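Local coordinates for replication protein B (Plasmid RSF1010, PDB 3H20) that acts as a plasmid-encoded primase, a nucleotidyltransferase that synthesises primers on single-stranded DNA for replication of the plasmid, at residues A[189-192]-A[193-196]. Residues are numbered along the deposited sequence; the frame is centred on the assembly and turned at random.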
loop_
_atom_site.group_PDB
_atom_site.type_symbol
_atom_site.label_atom_id
_atom_site.label_comp_id
_atom_site.label_asym_id
_atom_site.label_seq_id
_atom_site.Cartn_x
_atom_site.Cartn_y
_atom_site.Cartn_z
ATOM N N GLN A 189 -3.400 11.330 -13.298
ATOM C CA GLN A 189 -3.646 9.925 -12.951
ATOM C C GLN A 189 -4.524 9.769 -11.708
ATOM O O GLN A 189 -5.391 8.891 -11.658
ATOM C CB GLN A 189 -2.317 9.186 -12.758
ATOM C CG GLN A 189 -1.548 8.992 -14.062
ATOM C CD GLN A 189 -0.131 8.501 -13.845
ATOM O OE1 GLN A 189 0.434 8.664 -12.768
ATOM N NE2 GLN A 189 0.454 7.902 -14.881
ATOM N N ILE A 190 -4.288 10.613 -10.704
ATOM C CA ILE A 190 -5.115 10.626 -9.490
ATOM C C ILE A 190 -6.542 11.099 -9.813
ATOM O O ILE A 190 -7.522 10.497 -9.360
ATOM C CB ILE A 190 -4.449 11.456 -8.350
ATOM C CG1 ILE A 190 -3.159 10.763 -7.884
ATOM C CG2 ILE A 190 -5.412 11.660 -7.186
ATOM C CD1 ILE A 190 -2.167 11.657 -7.101
ATOM N N GLU A 191 -6.653 12.148 -10.628
ATOM C CA GLU A 191 -7.951 12.646 -11.079
ATOM C C GLU A 191 -8.741 11.580 -11.844
ATOM O O GLU A 191 -9.957 11.464 -11.677
ATOM C CB GLU A 191 -7.788 13.925 -11.909
ATOM C CG GLU A 191 -7.388 15.142 -11.073
ATOM C CD GLU A 191 -7.277 16.433 -11.881
ATOM O OE1 GLU A 191 -6.939 16.381 -13.086
ATOM O OE2 GLU A 191 -7.523 17.513 -11.298
ATOM N N GLN A 192 -8.039 10.795 -12.659
ATOM C CA GLN A 192 -8.646 9.695 -13.405
ATOM C C GLN A 192 -9.204 8.647 -12.440
ATOM O O GLN A 192 -10.356 8.227 -12.573
ATOM C CB GLN A 192 -7.617 9.077 -14.363
ATOM C CG GLN A 192 -8.059 7.804 -15.067
ATOM C CD GLN A 192 -8.879 8.067 -16.309
ATOM O OE1 GLN A 192 -10.065 7.758 -16.354
ATOM N NE2 GLN A 192 -8.245 8.635 -17.335
ATOM N N ALA A 193 -8.381 8.241 -11.471
ATOM C CA ALA A 193 -8.783 7.272 -10.448
ATOM C C ALA A 193 -10.027 7.734 -9.694
ATOM O O ALA A 193 -10.926 6.933 -9.418
ATOM C CB ALA A 193 -7.617 7.006 -9.467
ATOM N N GLN A 194 -10.074 9.028 -9.376
ATOM C CA GLN A 194 -11.203 9.629 -8.669
ATOM C C GLN A 194 -12.488 9.636 -9.503
ATOM O O GLN A 194 -13.577 9.460 -8.949
ATOM C CB GLN A 194 -10.865 11.052 -8.224
ATOM C CG GLN A 194 -9.858 11.136 -7.099
ATOM C CD GLN A 194 -9.547 12.567 -6.703
ATOM O OE1 GLN A 194 -9.348 13.434 -7.559
ATOM N NE2 GLN A 194 -9.492 12.819 -5.405
ATOM N N ARG A 195 -12.361 9.848 -10.820
ATOM C CA ARG A 195 -13.507 9.756 -11.736
ATOM C C ARG A 195 -14.083 8.340 -11.758
ATOM O O ARG A 195 -15.303 8.164 -11.767
ATOM C CB ARG A 195 -13.140 10.194 -13.163
ATOM C CG ARG A 195 -12.955 11.699 -13.339
ATOM C CD ARG A 195 -12.929 12.116 -14.814
ATOM N NE ARG A 195 -11.813 11.527 -15.561
ATOM C CZ ARG A 195 -10.577 12.025 -15.610
ATOM N NH1 ARG A 195 -10.263 13.132 -14.945
ATOM N NH2 ARG A 195 -9.647 11.408 -16.329
ATOM N N GLN A 196 -13.203 7.337 -11.772
ATOM C CA GLN A 196 -13.633 5.936 -11.747
ATOM C C GLN A 196 -14.307 5.580 -10.424
ATOM O O GLN A 196 -15.255 4.784 -10.396
ATOM C CB GLN A 196 -12.456 4.989 -12.023
ATOM C CG GLN A 196 -11.834 5.131 -13.407
ATOM C CD GLN A 196 -12.852 5.022 -14.533
ATOM O OE1 GLN A 196 -13.630 4.069 -14.603
ATOM N NE2 GLN A 196 -12.846 6.009 -15.424
#
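The backbone N of Gln194 donates to the carbonyl O of Ile190 at 2.9 Å, and the side chain of the same glutamine leans on that oxygen, with Gln194 CG 3.3 Å from Ile190 O. This is the shortest of four successive i to i+4 bonds of a regular alpha-helix; Ala193 N to Gln189 O, Arg195 N to Glu191 O (3.0 Å) and Gln196 N to Gln192 O complete the set. Arginine suits its place by being long and jointed. Arg195 CG lies 3.4 Å from Glu191 O, and a bend at chi3 (-62°) folds the chain back along the helix, laying one face of the guanidinium over the previous turn, where CZ lies 3.7 Å from Gln192 CA and Glu191 O approaches the rim of that face. The charged group thus rests against backbone, while Arg195 NH1 stays 5.0 Å from Glu191 OE1, too far for a salt bridge, though the opposite charges probably attract weakly. Gln192 puts CG anti to its backbone N (chi1 172°), and a bend at chi2 (84°) swings the amide outward beside the Arg195 guanidinium. Its side chain slants across that of Arg195 and runs alongside Gln196; both glutamines are exposed, and uncharged polar amides suit a solvent-facing side. Ala193 adds just a methyl, 3.5 Å from Ile190 O. Toward the body of the domain, the branched apolar chain of Ile190 suits packing on Glu118 and Leu119, whereas the amide of Gln189 can hydrogen-bond Gln122, so the middle of the long helix 179-206 leans on helix 117-130.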